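Side-chain contacts in RNase III inhibitor (Mycobacterium tuberculosis, PDB 5M3I), which is a single-chain member of the macro domain family, a compact alpha/beta fold in which helices pack against a mixed beta-sheet: residues A[68-73]-A[110-115]; A[83-88]-A[116-121]; A[124-129]-A[140-145]; A[133-138]-A[154-159]. One frame throughout, in Å; residues are numbered along the deposited sequence.

Contact 1: residues A[68-73]-A[110-115]; sequences GKMFVV and IRVIRE
V112 turns its two methyl groups onto M70 and V72, so one helical valine carries nearly all of the interface between helix 99-115 and the residues leading into and beginning edge strand 71-74. This is helix-on-sheet packing of the macro domain fold at the outermost strand, and the smallness of the contact (111 Å² in all) shows how little these two segments share. V112 CG1 meets V72 CG2 at 3.7 Å. The two valines pass alongside, running in contrary senses, so their methyls overlap flank to flank instead of meeting end-on. The branching of V112 (CG1 trans to the backbone N, chi1 162°) sends CG1 to V72 and leaves CG2 for M70, where it lies 4.2 Å from M70 CB. M70 takes part with the base of its side chain alone: the chain bends at chi2 (-55°) and leads the sulfur away from the helix, among I85, F87 and P88 of strand 83-88. F71 points the other way, and its ring packs on Y56 and A59 of helix 50-61, so the strand has a helix on each side. L116 also touches V72. A polar tie lies a turn earlier in the helix: D108 accepts the backbone N-H of M70 through OD2 and forms a salt bridge to R111 NE through OD1.

Contact 2: residues A[83-88]-A[116-121]; sequences HIINFP and LNIASV
H83 brings its imidazole against two aliphatic side chains, L116 and I118. L116 CD1 sits over one face of the ring, displaced toward the rim, and comes within 4.2 Å of H83 CE1. From another direction I118 meets the same ring obliquely: H83 CD2 is 3.9 Å from I118 CG1, with I118 CD1 equally near. That CD1 then runs on to I85, where the two isoleucines reach each other tip to tip, I118 CD1 to I85 CD1 at 4.1 Å. Both H83 and I85, two residues apart on the strand, direct their CB atoms at segment 116-121, as expected for one face of a beta strand. Further out, D74 of the neighbouring strand takes a weak hydrogen bond from H83 ND1, which may bias the rotation of the ring. I113 packs on I118, and L109 on I85, both from helix 99-115. The helix ends in a Schellman motif, and N117 at positive phi (52°) separates L116 and I118, whose CB atoms both point to the strand. Strand 83-88, helix 99-115 and strand 120-123 form a beta-alpha-beta crossover that passes over the intervening strand 26-31, part of the macro domain sheet.

Contact 3: residues A[124-129]-A[140-145]; sequences PPLGVG and QRLVSA
L126 and L142 face each other from a tight turn and a helix, their CA atoms 8.8 Å apart, the nearest such pair across the two segments. Segment 124-129 follows strand 120-123 and has no regular secondary structure, but it is firmly shaped: P125 is the centre of an inverse gamma turn, and a type II beta turn runs from P125 to V128, closed by V128 N to P125 O at 3.0 Å. G127 takes the positive phi (71°) that a type II turn needs at its third position, and L126 occupies the second, where its CB is directed at the helix. Segment 140-145 is regular helix, part of helix 135-147, with A145 N bonded to R141 O at 2.9 Å. In the macro domain fold this loop links a central strand to the helix that packs back on the sheet, and the two leucines tie the loop to the middle of that helix. They cross at a slant, L126 CD1 lying 3.8 Å from L142 CD2. In both, CG stands opposite the carbonyl carbon (chi1 -56° for L126 and -75° for L142), and the nearly extended second torsions carry the methyls toward the opposite segment. The leucine pair also packs against the sheet and a second helix: V28 and T30 of strand 26-31 touch L126, as does I102 of helix 99-115, while L106 of that helix covers L142. The other methyl of L142 turns to the backbone instead, with CD1 4.1 Å from P124 O.

Contact 4: residues A[133-138]-A[154-159]; sequences LDWEDV and AVIYPP
W135 makes the tight part of this contact by laying its indole under two consecutive prolines. P159 CD stands over the five-membered ring, 3.5 Å from its centroid and only 9° off the ring normal, a CH-pi contact placed squarely over the face. P158 comes to the same face but less centrally: its CA is 4.2 Å from the centroid of the six-membered ring and 29° off the normal, and 3.7 Å from W135 CZ2. Lying beside the indole in the same sense, the pyrrolidine of P158 adds its CB, 3.9 Å from W135 CZ2. At the ring's edge, near its plane, I156 CG2 touches W135 CH2 at 3.7 Å. The extended first torsion of W135 (CG trans to the backbone N, chi1 170°) swings the indole off the helix toward these residues. The contact joins two elements of the beta-alpha-beta unit of strand 120-123, helix 135-147 and strand 153-156. W135 begins the helix, while the prolines belong to the tail that leaves the last strand. The inner end is the better covered: I156 is buried and also packs on L142 of the same helix, and P125 from the loop touches the indole. P159, though tightly packed on the ring, is itself exposed; the loose side is the start of the helix, where D134 and E136 are exposed and do not touch the tail. There D134, at the N-cap, accepts a weak capping bond at OD1 from E136 N (3.3 Å).

How the contacts relate
Contacts 1 and 2 come first along the chain and interlock, their segments alternating, and contacts 3 and 4 follow, interlocked likewise. Within each pair the centres are close, about 6 Å for contacts 1 and 2 and about 4 Å for contacts 3 and 4; contacts 1 and 4 are about 19 Å apart, on opposite sides of the chain's centre. Neighbouring strands 71-74 and 83-88 join the first pair, and helix 135-147 serves both members of the second. Contact 2 makes most links between the pairs (F87 on L126, V121 O probably bonded to V155 N), and I110 packs on A145. All four trace helix and loop packing across much of one macro domain sheet.

Contact 1: residues A[68-73]-A[110-115]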
loop_
_atom_site.group_PDB
_atom_site.type_symbol
_atom_site.label_atom_id
_atom_site.label_comp_id
_atom_site.label_asym_id
_atom_site.label_seq_id
_atom_site.Cartn_x
_atom_site.Cartn_y
_atom_site.Cartn_z
ATOM N N GLY A 68 -9.642 3.716 -4.902
ATOM C CA GLY A 68 -9.973 4.785 -3.971
ATOM C C GLY A 68 -10.327 4.283 -2.579
ATOM O O GLY A 68 -10.720 5.068 -1.722
ATOM N N LYS A 69 -10.203 2.988 -2.374
ATOM C CA LYS A 69 -10.589 2.333 -1.152
ATOM C C LYS A 69 -9.508 1.298 -0.794
ATOM O O LYS A 69 -9.220 0.408 -1.564
ATOM C CB LYS A 69 -11.954 1.687 -1.373
ATOM C CG LYS A 69 -12.489 0.801 -0.263
ATOM C CD LYS A 69 -14.010 0.625 -0.468
ATOM C CE LYS A 69 -14.513 -0.784 -0.166
ATOM N NZ LYS A 69 -14.684 -1.007 1.303
ATOM N N MET A 70 -8.918 1.446 0.379
ATOM C CA MET A 70 -7.997 0.473 0.866
ATOM C C MET A 70 -8.733 -0.827 1.181
ATOM O O MET A 70 -9.856 -0.785 1.707
ATOM C CB MET A 70 -7.288 1.009 2.129
ATOM C CG MET A 70 -6.462 2.303 1.965
ATOM S SD MET A 70 -5.192 2.266 0.662
ATOM C CE MET A 70 -6.144 2.878 -0.743
ATOM N N PHE A 71 -8.086 -1.959 0.911
ATOM C CA PHE A 71 -8.501 -3.225 1.456
ATOM C C PHE A 71 -7.541 -3.672 2.563
ATOM O O PHE A 71 -6.388 -4.041 2.288
ATOM C CB PHE A 71 -8.596 -4.255 0.355
ATOM C CG PHE A 71 -9.119 -5.576 0.813
ATOM C CD1 PHE A 71 -10.465 -5.713 1.168
ATOM C CD2 PHE A 71 -8.274 -6.653 0.940
ATOM C CE1 PHE A 71 -10.952 -6.922 1.639
ATOM C CE2 PHE A 71 -8.753 -7.874 1.416
ATOM C CZ PHE A 71 -10.093 -8.015 1.758
ATOM N N VAL A 72 -7.991 -3.615 3.820
ATOM C CA VAL A 72 -7.092 -3.754 4.963
ATOM C C VAL A 72 -7.268 -5.112 5.613
ATOM O O VAL A 72 -8.383 -5.521 5.850
ATOM C CB VAL A 72 -7.361 -2.652 6.015
ATOM C CG1 VAL A 72 -6.344 -2.715 7.149
ATOM C CG2 VAL A 72 -7.271 -1.275 5.360
ATOM N N VAL A 73 -6.178 -5.767 5.955
ATOM C CA VAL A 73 -6.215 -7.045 6.653
ATOM C C VAL A 73 -5.248 -7.012 7.853
ATOM O O VAL A 73 -4.146 -6.473 7.758
ATOM C CB VAL A 73 -5.820 -8.195 5.693
ATOM C CG1 VAL A 73 -5.997 -9.533 6.379
ATOM C CG2 VAL A 73 -6.669 -8.217 4.411
ATOM N N ILE A 110 -5.105 7.805 4.259
ATOM C CA ILE A 110 -5.029 8.685 5.400
ATOM C C ILE A 110 -6.161 8.364 6.374
ATOM O O ILE A 110 -5.952 8.284 7.578
ATOM C CB ILE A 110 -5.178 10.145 4.960
ATOM C CG1 ILE A 110 -3.913 10.607 4.232
ATOM C CG2 ILE A 110 -5.488 11.055 6.132
ATOM C CD1 ILE A 110 -4.127 11.911 3.487
ATOM N N ARG A 111 -7.355 8.219 5.843
ATOM C CA ARG A 111 -8.515 7.918 6.657
ATOM C C ARG A 111 -8.301 6.616 7.441
ATOM O O ARG A 111 -8.594 6.538 8.591
ATOM C CB ARG A 111 -9.761 7.798 5.778
ATOM C CG ARG A 111 -11.049 7.601 6.575
ATOM C CD ARG A 111 -12.251 7.272 5.695
ATOM N NE ARG A 111 -12.101 5.963 5.046
ATOM C CZ ARG A 111 -12.191 4.765 5.644
ATOM N NH1 ARG A 111 -12.450 4.657 6.938
ATOM N NH2 ARG A 111 -12.021 3.659 4.927
ATOM N N VAL A 112 -7.750 5.606 6.804
ATOM C CA VAL A 112 -7.574 4.321 7.447
ATOM C C VAL A 112 -6.515 4.383 8.568
ATOM O O VAL A 112 -6.634 3.700 9.595
ATOM C CB VAL A 112 -7.253 3.261 6.366
ATOM C CG1 VAL A 112 -6.624 2.005 6.933
ATOM C CG2 VAL A 112 -8.520 2.933 5.594
ATOM N N ILE A 113 -5.435 5.121 8.324
ATOM C CA ILE A 113 -4.378 5.255 9.308
ATOM C C ILE A 113 -4.936 5.935 10.553
ATOM O O ILE A 113 -4.547 5.579 11.654
ATOM C CB ILE A 113 -3.134 5.978 8.716
ATOM C CG1 ILE A 113 -2.370 5.011 7.795
ATOM C CG2 ILE A 113 -2.203 6.484 9.808
ATOM C CD1 ILE A 113 -1.454 5.665 6.802
ATOM N N ARG A 114 -5.782 6.940 10.359
ATOM C CA ARG A 114 -6.418 7.661 11.483
ATOM C C ARG A 114 -7.349 6.750 12.244
ATOM O O ARG A 114 -7.219 6.590 13.453
ATOM C CB ARG A 114 -7.203 8.835 10.996
ATOM C CG ARG A 114 -6.336 10.034 10.703
ATOM C CD ARG A 114 -7.133 11.148 10.039
ATOM N NE ARG A 114 -6.252 12.283 9.779
ATOM C CZ ARG A 114 -6.466 13.232 8.868
ATOM N NH1 ARG A 114 -7.542 13.204 8.055
ATOM N NH2 ARG A 114 -5.569 14.213 8.748
ATOM N N GLU A 115 -8.260 6.134 11.501
ATOM C CA GLU A 115 -9.239 5.239 12.089
ATOM C C GLU A 115 -8.661 4.073 12.862
ATOM O O GLU A 115 -9.166 3.754 13.924
ATOM C CB GLU A 115 -10.273 4.774 11.064
ATOM C CG GLU A 115 -11.257 5.908 10.851
ATOM C CD GLU A 115 -12.315 5.600 9.840
ATOM O OE1 GLU A 115 -12.339 4.450 9.325
ATOM O OE2 GLU A 115 -13.123 6.511 9.534
#

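Contact 2: residues A[83-88]-A[116-121]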
loop_
_atom_site.group_PDB
_atom_site.type_symbol
_atom_site.label_atom_id
_atom_site.label_comp_id
_atom_site.label_asym_id
_atom_site.label_seq_id
_atom_site.Cartn_x
_atom_site.Cartn_y
_atom_site.Cartn_z
ATOM N N HIS A 83 -0.881 -4.684 10.324
ATOM C CA HIS A 83 -1.816 -4.468 9.223
ATOM C C HIS A 83 -1.135 -4.474 7.864
ATOM O O HIS A 83 -0.052 -3.917 7.698
ATOM C CB HIS A 83 -2.515 -3.122 9.363
ATOM C CG HIS A 83 -3.235 -2.951 10.660
ATOM N ND1 HIS A 83 -4.446 -3.561 10.922
ATOM C CD2 HIS A 83 -2.915 -2.251 11.769
ATOM C CE1 HIS A 83 -4.835 -3.250 12.141
ATOM N NE2 HIS A 83 -3.927 -2.451 12.669
ATOM N N ILE A 84 -1.801 -5.081 6.895
ATOM C CA ILE A 84 -1.458 -4.941 5.509
ATOM C C ILE A 84 -2.534 -4.096 4.880
ATOM O O ILE A 84 -3.715 -4.468 4.895
ATOM C CB ILE A 84 -1.437 -6.304 4.751
ATOM C CG1 ILE A 84 -0.643 -7.359 5.512
ATOM C CG2 ILE A 84 -0.912 -6.104 3.331
ATOM C CD1 ILE A 84 0.749 -6.936 5.876
ATOM N N ILE A 85 -2.128 -2.966 4.307
ATOM C CA ILE A 85 -3.031 -2.051 3.623
ATOM C C ILE A 85 -2.802 -2.243 2.135
ATOM O O ILE A 85 -1.783 -1.827 1.583
ATOM C CB ILE A 85 -2.758 -0.619 4.028
ATOM C CG1 ILE A 85 -2.842 -0.488 5.551
ATOM C CG2 ILE A 85 -3.752 0.308 3.350
ATOM C CD1 ILE A 85 -2.370 0.848 6.092
ATOM N N ASN A 86 -3.750 -2.907 1.484
ATOM C CA ASN A 86 -3.668 -3.157 0.059
ATOM C C ASN A 86 -4.251 -1.971 -0.659
ATOM O O ASN A 86 -5.439 -1.716 -0.579
ATOM C CB ASN A 86 -4.414 -4.422 -0.303
ATOM C CG ASN A 86 -3.769 -5.653 0.300
ATOM O OD1 ASN A 86 -2.750 -6.130 -0.195
ATOM N ND2 ASN A 86 -4.385 -6.208 1.347
ATOM N N PHE A 87 -3.393 -1.250 -1.369
ATOM C CA PHE A 87 -3.733 0.018 -2.049
ATOM C C PHE A 87 -3.933 -0.290 -3.525
ATOM O O PHE A 87 -2.990 -0.695 -4.204
ATOM C CB PHE A 87 -2.534 0.940 -1.856
ATOM C CG PHE A 87 -2.720 2.333 -2.283
ATOM C CD1 PHE A 87 -3.108 2.632 -3.577
ATOM C CD2 PHE A 87 -2.489 3.353 -1.402
ATOM C CE1 PHE A 87 -3.276 3.927 -3.959
ATOM C CE2 PHE A 87 -2.709 4.653 -1.763
ATOM C CZ PHE A 87 -3.056 4.941 -3.070
ATOM N N PRO A 88 -5.177 -0.126 -4.049
ATOM C CA PRO A 88 -5.359 -0.414 -5.494
ATOM C C PRO A 88 -4.746 0.640 -6.374
ATOM O O PRO A 88 -5.105 1.779 -6.286
ATOM C CB PRO A 88 -6.893 -0.459 -5.653
ATOM C CG PRO A 88 -7.382 -0.841 -4.257
ATOM C CD PRO A 88 -6.493 0.004 -3.379
ATOM N N LEU A 116 -7.573 3.496 12.389
ATOM C CA LEU A 116 -6.929 2.387 13.096
ATOM C C LEU A 116 -5.812 2.822 14.062
ATOM O O LEU A 116 -5.184 1.981 14.727
ATOM C CB LEU A 116 -6.405 1.392 12.089
ATOM C CG LEU A 116 -7.499 0.742 11.245
ATOM C CD1 LEU A 116 -6.882 -0.152 10.195
ATOM C CD2 LEU A 116 -8.446 -0.074 12.116
ATOM N N ASN A 117 -5.603 4.131 14.183
ATOM C CA ASN A 117 -4.554 4.664 15.027
ATOM C C ASN A 117 -3.175 4.068 14.755
ATOM O O ASN A 117 -2.393 3.777 15.678
ATOM C CB ASN A 117 -4.968 4.494 16.537
ATOM C CG ASN A 117 -4.609 5.718 17.361
ATOM O OD1 ASN A 117 -4.438 6.827 16.842
ATOM N ND2 ASN A 117 -4.492 5.522 18.658
ATOM N N ILE A 118 -2.849 3.923 13.466
ATOM C CA ILE A 118 -1.566 3.371 13.067
ATOM C C ILE A 118 -0.487 4.431 13.353
ATOM O O ILE A 118 -0.647 5.593 13.004
ATOM C CB ILE A 118 -1.630 2.902 11.599
ATOM C CG1 ILE A 118 -2.474 1.627 11.531
ATOM C CG2 ILE A 118 -0.238 2.653 11.021
ATOM C CD1 ILE A 118 -2.995 1.311 10.141
ATOM N N ALA A 119 0.558 4.035 14.072
ATOM C CA ALA A 119 1.696 4.922 14.436
ATOM C C ALA A 119 2.794 4.995 13.345
ATOM O O ALA A 119 3.557 5.944 13.309
ATOM C CB ALA A 119 2.333 4.413 15.705
ATOM N N SER A 120 2.877 3.970 12.499
ATOM C CA SER A 120 3.933 3.900 11.541
ATOM C C SER A 120 3.500 3.050 10.348
ATOM O O SER A 120 2.827 2.035 10.525
ATOM C CB SER A 120 5.230 3.358 12.196
ATOM O OG SER A 120 5.147 1.974 12.426
ATOM N N VAL A 121 3.956 3.459 9.166
ATOM C CA VAL A 121 3.650 2.749 7.933
ATOM C C VAL A 121 4.825 2.804 6.930
ATOM O O VAL A 121 5.571 3.780 6.886
ATOM C CB VAL A 121 2.351 3.300 7.362
ATOM C CG1 VAL A 121 2.516 4.732 7.031
ATOM C CG2 VAL A 121 1.939 2.533 6.133
#

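Contact 3: residues A[124-129]-A[140-145]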
loop_
_atom_site.group_PDB
_atom_site.type_symbol
_atom_site.label_atom_id
_atom_site.label_comp_id
_atom_site.label_asym_id
_atom_site.label_seq_id
_atom_site.Cartn_x
_atom_site.Cartn_y
_atom_site.Cartn_z
ATOM N N PRO A 124 5.524 1.594 -0.577
ATOM C CA PRO A 124 6.296 1.366 -1.783
ATOM C C PRO A 124 6.036 2.441 -2.802
ATOM O O PRO A 124 5.171 3.278 -2.590
ATOM C CB PRO A 124 5.751 0.038 -2.301
ATOM C CG PRO A 124 4.336 0.067 -1.871
ATOM C CD PRO A 124 4.315 0.756 -0.547
ATOM N N PRO A 125 6.759 2.421 -3.916
ATOM C CA PRO A 125 6.567 3.467 -4.911
ATOM C C PRO A 125 5.323 3.187 -5.771
ATOM O O PRO A 125 5.409 2.623 -6.859
ATOM C CB PRO A 125 7.881 3.440 -5.718
ATOM C CG PRO A 125 8.517 2.133 -5.445
ATOM C CD PRO A 125 7.901 1.531 -4.219
ATOM N N LEU A 126 4.183 3.651 -5.293
ATOM C CA LEU A 126 2.886 3.256 -5.785
ATOM C C LEU A 126 2.719 3.516 -7.286
ATOM O O LEU A 126 2.825 4.646 -7.734
ATOM C CB LEU A 126 1.796 4.031 -5.050
ATOM C CG LEU A 126 1.705 3.984 -3.547
ATOM C CD1 LEU A 126 0.602 4.919 -3.090
ATOM C CD2 LEU A 126 1.407 2.564 -3.083
ATOM N N GLY A 127 2.452 2.455 -8.038
ATOM C CA GLY A 127 2.224 2.570 -9.447
ATOM C C GLY A 127 3.435 2.893 -10.329
ATOM O O GLY A 127 3.267 3.128 -11.522
ATOM N N VAL A 128 4.645 2.856 -9.777
ATOM C CA VAL A 128 5.861 3.116 -10.551
ATOM C C VAL A 128 6.444 1.796 -11.067
ATOM O O VAL A 128 6.550 0.832 -10.322
ATOM C CB VAL A 128 6.896 3.881 -9.691
ATOM C CG1 VAL A 128 8.168 4.171 -10.485
ATOM C CG2 VAL A 128 6.288 5.174 -9.191
ATOM N N GLY A 129 6.865 1.766 -12.324
ATOM C CA GLY A 129 7.443 0.545 -12.920
ATOM C C GLY A 129 6.333 -0.301 -13.511
ATOM O O GLY A 129 5.928 -0.058 -14.647
ATOM N N GLN A 140 5.902 13.212 -4.594
ATOM C CA GLN A 140 5.237 14.463 -4.165
ATOM C C GLN A 140 3.931 14.185 -3.453
ATOM O O GLN A 140 3.675 14.737 -2.397
ATOM C CB GLN A 140 4.934 15.381 -5.335
ATOM C CG GLN A 140 6.142 16.129 -5.838
ATOM C CD GLN A 140 5.913 16.738 -7.239
ATOM O OE1 GLN A 140 4.749 16.964 -7.655
ATOM N NE2 GLN A 140 7.001 16.946 -7.986
ATOM N N ARG A 141 3.107 13.350 -4.055
ATOM C CA ARG A 141 1.797 13.066 -3.494
ATOM C C ARG A 141 1.901 12.314 -2.188
ATOM O O ARG A 141 1.182 12.615 -1.243
ATOM C CB ARG A 141 0.933 12.317 -4.475
ATOM C CG ARG A 141 0.489 13.196 -5.626
ATOM C CD ARG A 141 0.065 12.351 -6.818
ATOM N NE ARG A 141 -0.547 13.179 -7.846
ATOM C CZ ARG A 141 0.122 13.974 -8.678
ATOM N NH1 ARG A 141 1.440 14.065 -8.635
ATOM N NH2 ARG A 141 -0.536 14.690 -9.568
ATOM N N LEU A 142 2.797 11.368 -2.124
ATOM C CA LEU A 142 3.003 10.623 -0.902
ATOM C C LEU A 142 3.428 11.545 0.225
ATOM O O LEU A 142 2.856 11.460 1.333
ATOM C CB LEU A 142 4.048 9.530 -1.071
ATOM C CG LEU A 142 3.626 8.291 -1.841
ATOM C CD1 LEU A 142 4.822 7.376 -2.064
ATOM C CD2 LEU A 142 2.569 7.526 -1.078
ATOM N N VAL A 143 4.388 12.428 -0.045
ATOM C CA VAL A 143 4.921 13.302 0.996
ATOM C C VAL A 143 3.802 14.205 1.473
ATOM O O VAL A 143 3.628 14.392 2.664
ATOM C CB VAL A 143 6.145 14.106 0.492
ATOM C CG1 VAL A 143 6.497 15.245 1.413
ATOM C CG2 VAL A 143 7.345 13.190 0.360
ATOM N N SER A 144 3.051 14.765 0.526
ATOM C CA SER A 144 1.893 15.655 0.816
ATOM C C SER A 144 0.881 14.977 1.684
ATOM O O SER A 144 0.446 15.538 2.674
ATOM C CB SER A 144 1.208 16.074 -0.505
ATOM O OG SER A 144 1.982 17.064 -1.111
ATOM N N ALA A 145 0.548 13.749 1.339
ATOM C CA ALA A 145 -0.452 13.032 2.111
ATOM C C ALA A 145 -0.019 12.831 3.580
ATOM O O ALA A 145 -0.802 13.052 4.492
ATOM C CB ALA A 145 -0.783 11.706 1.451
#

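Contact 4: residues A[133-138]-A[154-159]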
loop_
_atom_site.group_PDB
_atom_site.type_symbol
_atom_site.label_atom_id
_atom_site.label_comp_id
_atom_site.label_asym_id
_atom_site.label_seq_id
_atom_site.Cartn_x
_atom_site.Cartn_y
_atom_site.Cartn_z
ATOM N N LEU A 133 3.923 4.916 -13.833
ATOM C CA LEU A 133 3.901 6.339 -13.361
ATOM C C LEU A 133 5.322 6.903 -13.107
ATOM O O LEU A 133 6.265 6.154 -12.919
ATOM C CB LEU A 133 3.050 6.465 -12.084
ATOM C CG LEU A 133 1.609 5.930 -12.187
ATOM C CD1 LEU A 133 0.865 6.123 -10.887
ATOM C CD2 LEU A 133 0.845 6.583 -13.325
ATOM N N ASP A 134 5.445 8.220 -13.096
ATOM C CA ASP A 134 6.698 8.900 -12.785
ATOM C C ASP A 134 6.929 8.976 -11.265
ATOM O O ASP A 134 6.045 9.440 -10.520
ATOM C CB ASP A 134 6.629 10.309 -13.347
ATOM C CG ASP A 134 7.990 10.929 -13.563
ATOM O OD1 ASP A 134 8.819 10.914 -12.639
ATOM O OD2 ASP A 134 8.236 11.442 -14.681
ATOM N N TRP A 135 8.100 8.533 -10.798
ATOM C CA TRP A 135 8.406 8.505 -9.350
ATOM C C TRP A 135 8.208 9.864 -8.699
ATOM O O TRP A 135 7.564 10.002 -7.667
ATOM C CB TRP A 135 9.831 8.000 -9.086
ATOM C CG TRP A 135 10.341 8.150 -7.609
ATOM C CD1 TRP A 135 11.548 8.647 -7.200
ATOM C CD2 TRP A 135 9.659 7.759 -6.422
ATOM N NE1 TRP A 135 11.648 8.607 -5.835
ATOM C CE2 TRP A 135 10.494 8.067 -5.336
ATOM C CE3 TRP A 135 8.424 7.163 -6.172
ATOM C CZ2 TRP A 135 10.128 7.813 -4.021
ATOM C CZ3 TRP A 135 8.054 6.938 -4.870
ATOM C CH2 TRP A 135 8.915 7.248 -3.810
ATOM N N GLU A 136 8.793 10.866 -9.300
ATOM C CA GLU A 136 8.813 12.181 -8.703
ATOM C C GLU A 136 7.389 12.666 -8.497
ATOM O O GLU A 136 7.104 13.360 -7.512
ATOM C CB GLU A 136 9.636 13.133 -9.571
ATOM C CG GLU A 136 9.833 14.493 -8.972
ATOM C CD GLU A 136 10.741 15.375 -9.797
ATOM O OE1 GLU A 136 11.489 14.884 -10.686
ATOM O OE2 GLU A 136 10.697 16.592 -9.553
ATOM N N ASP A 137 6.480 12.311 -9.409
ATOM C CA ASP A 137 5.070 12.694 -9.275
ATOM C C ASP A 137 4.422 12.039 -8.050
ATOM O O ASP A 137 3.654 12.681 -7.333
ATOM C CB ASP A 137 4.258 12.272 -10.512
ATOM C CG ASP A 137 4.529 13.129 -11.732
ATOM O OD1 ASP A 137 5.079 14.257 -11.575
ATOM O OD2 ASP A 137 4.140 12.703 -12.835
ATOM N N VAL A 138 4.652 10.736 -7.929
ATOM C CA VAL A 138 4.087 9.922 -6.881
ATOM C C VAL A 138 4.729 10.293 -5.547
ATOM O O VAL A 138 4.021 10.503 -4.573
ATOM C CB VAL A 138 4.320 8.439 -7.151
ATOM C CG1 VAL A 138 3.850 7.587 -5.963
ATOM C CG2 VAL A 138 3.589 8.006 -8.421
ATOM N N ALA A 154 6.373 7.659 8.570
ATOM C CA ALA A 154 6.155 7.067 7.263
ATOM C C ALA A 154 7.525 6.773 6.697
ATOM O O ALA A 154 8.342 7.677 6.603
ATOM C CB ALA A 154 5.382 8.031 6.373
ATOM N N VAL A 155 7.752 5.534 6.322
ATOM C CA VAL A 155 8.950 5.156 5.585
ATOM C C VAL A 155 8.551 4.932 4.114
ATOM O O VAL A 155 7.771 4.013 3.803
ATOM C CB VAL A 155 9.626 3.890 6.148
ATOM C CG1 VAL A 155 11.019 3.710 5.527
ATOM C CG2 VAL A 155 9.783 3.986 7.662
ATOM N N ILE A 156 9.097 5.768 3.234
ATOM C CA ILE A 156 8.832 5.701 1.816
ATOM C C ILE A 156 10.019 5.083 1.059
ATOM O O ILE A 156 11.139 5.589 1.152
ATOM C CB ILE A 156 8.535 7.097 1.304
ATOM C CG1 ILE A 156 7.296 7.630 2.043
ATOM C CG2 ILE A 156 8.285 7.041 -0.188
ATOM C CD1 ILE A 156 6.870 8.982 1.578
ATOM N N TYR A 157 9.742 3.997 0.368
ATOM C CA TYR A 157 10.731 3.195 -0.389
ATOM C C TYR A 157 10.780 3.626 -1.856
ATOM O O TYR A 157 9.777 3.565 -2.535
ATOM C CB TYR A 157 10.408 1.710 -0.322
ATOM C CG TYR A 157 10.751 1.151 1.039
ATOM C CD1 TYR A 157 9.932 1.433 2.172
ATOM C CD2 TYR A 157 11.872 0.333 1.223
ATOM C CE1 TYR A 157 10.235 0.952 3.407
ATOM C CE2 TYR A 157 12.148 -0.198 2.461
ATOM C CZ TYR A 157 11.334 0.120 3.552
ATOM O OH TYR A 157 11.639 -0.377 4.822
ATOM N N PRO A 158 11.923 4.169 -2.308
ATOM C CA PRO A 158 11.976 4.587 -3.721
ATOM C C PRO A 158 12.090 3.381 -4.668
ATOM O O PRO A 158 12.235 2.273 -4.173
ATOM C CB PRO A 158 13.227 5.464 -3.798
ATOM C CG PRO A 158 13.953 5.251 -2.525
ATOM C CD PRO A 158 12.918 4.905 -1.499
ATOM N N PRO A 159 12.003 3.598 -5.992
ATOM C CA PRO A 159 12.123 2.484 -6.948
ATOM C C PRO A 159 13.466 1.809 -6.822
ATOM O O PRO A 159 14.465 2.511 -6.565
ATOM C CB PRO A 159 12.021 3.161 -8.289
ATOM C CG PRO A 159 11.175 4.342 -8.031
ATOM C CD PRO A 159 11.632 4.843 -6.678
#